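Local structure of hypothetical membrane spanning protein (Thermus thermophilus, 2VPZ) at residues Ser68-Arg71 with Phe72-Thr75; Ala58-Leu61 with Phe62-Ala66; Gly92-Gly95 with Leu96-Phe100. The protein is probably the quinone-binding membrane subunit of a polysulfide reductase complex, passing electrons from quinol to partner subunits that reduce polysulfide. One frame throughout, in Å; residues are numbered along the deposited sequence.

Contact 1 (Ser68-Arg71 with Phe72-Thr75); sequences SPAR and FRFT
Arg71 and Phe72 meet as aliphatic stem against aromatic face. Arg71 CG stands 3.5 Å from the centroid of the Phe72 ring and only 6° off its normal, a CH-pi contact over the ring centre, while CD slants toward one rim, 3.8 Å from Phe72 CE1. A CG anti to the carbonyl carbon (chi1 -64°) swings the phenyl back over the preceding residue, where its face lies on the Arg71 methylenes. The guanidinium is turned 48° from the ring and does not stack on it. With a serine in place of Arg71, the Phe72 face would probably lose its methylene cover and the ring become freer to turn.

Two further contacts lie beside this pair. Phe74 CE2 approaches Arg71 O obliquely, at 3.3 Å, and Ala70 CB lies 3.9 Å from Thr75 OG1, small enough to fit beside it.

Among polar contacts, Arg73 N gives Ala70 O a weak hydrogen bond, and a water donating to Pro69 O accepts from Phe72 N at 2.8 Å. Arg71 N bonds Ser68 O at 2.9 Å, closing a type I turn whose second position suits proline's restricted phi. Ser68 OG accepts from Ala70 N at 3.1 Å. Ser68, Arg73 and Thr75 also hydrogen-bond, through their side chains, to the backbone of another protein chain. The result is an ST turn overlapping a beta turn, in a loop docked on a partner subunit.

Contact 2 (Ala58-Leu61 with Phe62-Ala66); sequences ALDL and FILWA
Leu64 folds over Asp60 in the inward, packed part of this contact: Leu64 CB is 3.5 Å from Asp60 O, which also accepts from Leu64 N. Both side chains continue inward to helix 16-41, where Asp60 touches His21 and Val25 and Leu64 touches His21.

The backbone is held by regular i to i+4 bonds, such as Phe62 N to Ala58 O at 2.9 Å. Leu61 O takes two donors, Trp65 N at 3.1 Å and, weakly, Leu64 N.

Leu59 and Ile63, one helical turn apart, cross at a slant, with Ile63 CG2 4.0 Å from Leu59 CD1. The first torsion of Ile63 (chi1 104°) is strained, setting CG2 nearly eclipsed with the backbone N; the very short approach of CG2 to Leu59 O goes with it, and both may be doubtful in detail.

The looser side is outward. Leu61 CD2 reaches Leu64 CD1 only at 4.3 Å. Leu61 lies on the surface, as do Leu59, Ala58 and Phe62; such apolar residues suit a helix face turned toward lipid. The Phe62 ring, extended away from the preceding turn (chi1 174°), has Ala66 CB over one face near the rim.

This is the last part of a predicted transmembrane helix, whose apolar outer face probably meets lipid and whose inner face lies beside His21 and Tyr130, residues seen to bind quinones in other structures of this protein.

Contact 3 (Gly92-Gly95 with Leu96-Phe100); sequences GAWG and LGLGF
Leu96 lies against the Gly92 carbonyl: its CB is 3.6 Å from Gly92 O, and its N gives that oxygen a weak hydrogen bond. Its CD1 is modelled unusually close to the same oxygen, a detail that is doubtful. Next, Gly97 N bonds Ala93 O at 3.3 Å from above the carbonyl plane; glycine's lack of a beta carbon fits this place beside the oxygen. Leu98 follows, its CB and CG lying along the Trp94 carbonyl. Its N bonds Trp94 O at 3.0 Å, and its CG, anti to the carbonyl carbon (chi1 -62°), is drawn back along the helix, bringing CD1 to the indole edge, in the ring plane, 3.8 Å from Trp94 CE3. The indole N-H is held by a hydrogen bond from Trp94 NE1 to Leu79 O. Gly99 N closes on Gly95 O at 2.8 Å, at another glycine, which has no beta carbon to meet the carbonyl. Phe100 N ends the run on Gly97 O at 3.1 Å, with a weak second bond to Leu96 O.

Within the bundle, this part of helix 88-107 has Leu96 on Ala127 and Leu98 on Phe123 of helix 117-136, Phe100 on Leu54 and Ile57 of helix 46-65, and Gly92 close to the quinone-binding Tyr130.

In the fold
Following the chain, contact 2 comes first, within helix 46-65; contact 1 follows in the loop beyond it, and contact 3 lies in helix 88-107. Each closes only a turn or two of backbone, so they run in series and none nests or crosses. Contacts 2 and 1 meet at Ala66, whose O lies 2.7 Å from Arg71 NH1, and at Trp65, whose NE1 makes a weak hydrogen bond to Arg71 O and whose CZ2 lies 4.1 Å from Phe72 CE2, setting the loop against the helix end. Contacts 2 and 3 touch where Ala58 CB meets Phe100 CE1 at 4.2 Å, joining consecutive helices. Contacts 1 and 3 do not touch.

Contact 1 (Ser68-Arg71 with Phe72-Thr75)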
# COMPACT_ATOMS: atom_id res chain seq x y z
N SER C 68 40.59 15.61 -6.32
CA SER C 68 40.02 14.90 -5.17
C SER C 68 39.93 15.73 -3.90
O SER C 68 40.92 16.36 -3.48
CB SER C 68 40.79 13.58 -4.88
OG SER C 68 40.44 13.05 -3.62
N PRO C 69 38.73 15.80 -3.29
CA PRO C 69 38.55 16.58 -2.04
C PRO C 69 39.52 16.04 -0.94
O PRO C 69 39.83 16.72 0.03
CB PRO C 69 37.08 16.36 -1.66
CG PRO C 69 36.38 16.05 -2.98
CD PRO C 69 37.43 15.40 -3.86
N ALA C 70 40.00 14.81 -1.11
CA ALA C 70 40.93 14.20 -0.16
C ALA C 70 42.37 14.17 -0.71
O ALA C 70 43.18 13.31 -0.35
CB ALA C 70 40.44 12.77 0.22
N ARG C 71 42.67 15.14 -1.58
CA ARG C 71 43.98 15.28 -2.20
C ARG C 71 45.14 15.47 -1.18
O ARG C 71 46.24 14.98 -1.41
CB ARG C 71 43.98 16.43 -3.24
CG ARG C 71 44.65 17.71 -2.77
CD ARG C 71 43.96 18.94 -3.38
NE ARG C 71 42.52 18.94 -3.19
CZ ARG C 71 41.62 19.31 -4.10
NH1 ARG C 71 42.05 19.72 -5.29
NH2 ARG C 71 40.31 19.28 -3.85
N PHE C 72 44.89 16.16 -0.06
CA PHE C 72 45.94 16.35 0.95
C PHE C 72 45.79 15.46 2.22
O PHE C 72 46.61 15.53 3.13
CB PHE C 72 46.09 17.86 1.33
CG PHE C 72 46.57 18.76 0.19
CD1 PHE C 72 45.94 19.98 -0.07
CD2 PHE C 72 47.63 18.37 -0.65
CE1 PHE C 72 46.34 20.80 -1.14
CE2 PHE C 72 48.05 19.18 -1.73
CZ PHE C 72 47.40 20.40 -1.98
N ARG C 73 44.78 14.60 2.24
CA ARG C 73 44.59 13.66 3.34
C ARG C 73 45.37 12.34 3.11
O ARG C 73 45.50 11.51 4.02
CB ARG C 73 43.09 13.39 3.53
CG ARG C 73 42.36 14.64 3.97
CD ARG C 73 41.26 14.26 4.96
NE ARG C 73 40.33 13.32 4.34
CZ ARG C 73 40.00 12.10 4.79
NH1 ARG C 73 40.51 11.62 5.92
NH2 ARG C 73 39.15 11.35 4.09
N PHE C 74 45.90 12.21 1.91
CA PHE C 74 46.67 11.06 1.44
C PHE C 74 46.10 9.71 1.85
O PHE C 74 46.69 8.98 2.66
CB PHE C 74 48.15 11.22 1.86
CG PHE C 74 48.79 12.52 1.39
CD1 PHE C 74 49.43 13.37 2.29
CD2 PHE C 74 48.69 12.89 0.04
CE1 PHE C 74 49.98 14.60 1.87
CE2 PHE C 74 49.23 14.12 -0.41
CZ PHE C 74 49.87 14.98 0.52
N THR C 75 44.93 9.40 1.31
CA THR C 75 44.22 8.15 1.54
C THR C 75 44.18 7.23 0.27
O THR C 75 43.78 6.08 0.36
CB THR C 75 42.76 8.43 2.11
OG1 THR C 75 42.31 9.73 1.70
CG2 THR C 75 42.74 8.35 3.66
O HOH W 1 42.70 17.51 1.02

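Contact 2 (Ala58-Leu61 with Phe62-Ala66)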
# COMPACT_ATOMS: atom_id res chain seq x y z
N ALA C 58 50.02 9.23 -16.85
CA ALA C 58 50.53 10.13 -15.81
C ALA C 58 49.62 11.38 -15.68
O ALA C 58 49.21 11.75 -14.57
CB ALA C 58 52.00 10.56 -16.11
N LEU C 59 49.29 12.01 -16.81
CA LEU C 59 48.40 13.18 -16.86
C LEU C 59 47.01 12.83 -16.28
O LEU C 59 46.39 13.66 -15.61
CB LEU C 59 48.26 13.76 -18.30
CG LEU C 59 47.23 14.88 -18.61
CD1 LEU C 59 47.48 16.12 -17.73
CD2 LEU C 59 47.26 15.26 -20.12
N ASP C 60 46.52 11.61 -16.50
CA ASP C 60 45.21 11.23 -15.95
C ASP C 60 45.26 10.91 -14.44
O ASP C 60 44.33 11.27 -13.72
CB ASP C 60 44.54 10.08 -16.74
CG ASP C 60 43.07 9.85 -16.31
OD1 ASP C 60 42.43 10.84 -15.86
OD2 ASP C 60 42.56 8.72 -16.45
N LEU C 61 46.30 10.25 -13.95
CA LEU C 61 46.39 10.01 -12.50
C LEU C 61 46.62 11.39 -11.79
O LEU C 61 46.08 11.62 -10.70
CB LEU C 61 47.50 8.99 -12.13
CG LEU C 61 47.37 7.52 -12.59
CD1 LEU C 61 48.64 6.72 -12.22
CD2 LEU C 61 46.11 6.88 -11.99
N PHE C 62 47.38 12.30 -12.39
CA PHE C 62 47.61 13.62 -11.78
C PHE C 62 46.29 14.42 -11.66
O PHE C 62 46.03 15.02 -10.62
CB PHE C 62 48.68 14.46 -12.54
CG PHE C 62 48.84 15.90 -12.02
CD1 PHE C 62 49.61 16.18 -10.87
CD2 PHE C 62 48.20 16.95 -12.67
CE1 PHE C 62 49.73 17.51 -10.38
CE2 PHE C 62 48.30 18.28 -12.20
CZ PHE C 62 49.07 18.56 -11.05
N ILE C 63 45.43 14.45 -12.68
CA ILE C 63 44.18 15.18 -12.48
C ILE C 63 43.08 14.40 -11.67
O ILE C 63 42.12 15.00 -11.21
CB ILE C 63 43.62 15.89 -13.84
CG1 ILE C 63 42.45 15.13 -14.43
CG2 ILE C 63 44.78 16.08 -14.83
CD1 ILE C 63 41.44 16.03 -15.21
N LEU C 64 43.24 13.08 -11.48
CA LEU C 64 42.32 12.27 -10.62
C LEU C 64 42.63 12.63 -9.15
O LEU C 64 41.75 12.63 -8.26
CB LEU C 64 42.51 10.72 -10.79
CG LEU C 64 41.57 9.93 -11.71
CD1 LEU C 64 42.17 8.58 -12.14
CD2 LEU C 64 40.20 9.73 -11.03
N TRP C 65 43.90 12.93 -8.89
CA TRP C 65 44.38 13.30 -7.57
C TRP C 65 44.23 14.83 -7.27
O TRP C 65 43.83 15.22 -6.17
CB TRP C 65 45.84 12.83 -7.39
CG TRP C 65 46.52 13.44 -6.19
CD1 TRP C 65 46.49 12.99 -4.90
CD2 TRP C 65 47.23 14.69 -6.16
NE1 TRP C 65 47.14 13.88 -4.08
CE2 TRP C 65 47.60 14.94 -4.82
CE3 TRP C 65 47.58 15.64 -7.15
CZ2 TRP C 65 48.32 16.10 -4.43
CZ3 TRP C 65 48.30 16.80 -6.77
CH2 TRP C 65 48.66 17.01 -5.41
N ALA C 66 44.51 15.68 -8.26
CA ALA C 66 44.41 17.14 -8.12
C ALA C 66 42.96 17.65 -8.02
O ALA C 66 42.71 18.83 -7.72
CB ALA C 66 45.13 17.87 -9.29

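Contact 3 (Gly92-Gly95 with Leu96-Phe100)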
# COMPACT_ATOMS: atom_id res chain seq x y z
N GLY C 92 39.70 0.16 -12.45
CA GLY C 92 40.39 1.24 -13.12
C GLY C 92 41.74 1.68 -12.56
O GLY C 92 42.66 2.03 -13.31
N ALA C 93 41.87 1.65 -11.23
CA ALA C 93 43.12 2.03 -10.54
C ALA C 93 44.25 1.02 -10.78
O ALA C 93 45.41 1.40 -10.99
CB ALA C 93 42.88 2.20 -9.01
N TRP C 94 43.90 -0.25 -10.76
CA TRP C 94 44.85 -1.32 -11.01
C TRP C 94 45.25 -1.50 -12.51
O TRP C 94 46.42 -1.76 -12.79
CB TRP C 94 44.34 -2.63 -10.35
CG TRP C 94 44.54 -2.64 -8.82
CD1 TRP C 94 43.71 -2.10 -7.86
CD2 TRP C 94 45.65 -3.22 -8.11
NE1 TRP C 94 44.25 -2.31 -6.61
CE2 TRP C 94 45.43 -2.99 -6.73
CE3 TRP C 94 46.82 -3.90 -8.51
CZ2 TRP C 94 46.34 -3.43 -5.73
CZ3 TRP C 94 47.73 -4.34 -7.52
CH2 TRP C 94 47.48 -4.10 -6.14
N GLY C 95 44.32 -1.31 -13.46
CA GLY C 95 44.61 -1.42 -14.89
C GLY C 95 45.61 -0.40 -15.42
O GLY C 95 46.63 -0.75 -16.07
N LEU C 96 45.32 0.87 -15.14
CA LEU C 96 46.17 2.05 -15.48
C LEU C 96 47.55 1.88 -14.77
O LEU C 96 48.60 1.81 -15.43
CB LEU C 96 45.49 3.38 -15.04
CG LEU C 96 44.08 3.80 -15.53
CD1 LEU C 96 43.34 4.70 -14.49
CD2 LEU C 96 44.15 4.50 -16.90
N GLY C 97 47.52 1.80 -13.44
CA GLY C 97 48.70 1.62 -12.59
C GLY C 97 49.66 0.55 -13.09
O GLY C 97 50.81 0.87 -13.41
N LEU C 98 49.22 -0.71 -13.15
CA LEU C 98 50.01 -1.86 -13.67
C LEU C 98 50.32 -1.65 -15.18
O LEU C 98 51.39 -2.06 -15.66
CB LEU C 98 49.30 -3.23 -13.47
CG LEU C 98 48.99 -3.74 -12.05
CD1 LEU C 98 47.84 -4.78 -12.07
CD2 LEU C 98 50.25 -4.32 -11.38
N GLY C 99 49.41 -1.04 -15.92
CA GLY C 99 49.63 -0.76 -17.32
C GLY C 99 50.74 0.27 -17.54
O GLY C 99 51.36 0.33 -18.61
N PHE C 100 51.02 1.06 -16.51
CA PHE C 100 52.07 2.10 -16.52
C PHE C 100 53.44 1.50 -16.15
O PHE C 100 54.50 2.01 -16.58
CB PHE C 100 51.67 3.26 -15.58
CG PHE C 100 52.66 4.42 -15.53
CD1 PHE C 100 52.48 5.56 -16.34
CD2 PHE C 100 53.74 4.39 -14.66
CE1 PHE C 100 53.38 6.64 -16.26
CE2 PHE C 100 54.65 5.46 -14.57
CZ PHE C 100 54.47 6.59 -15.37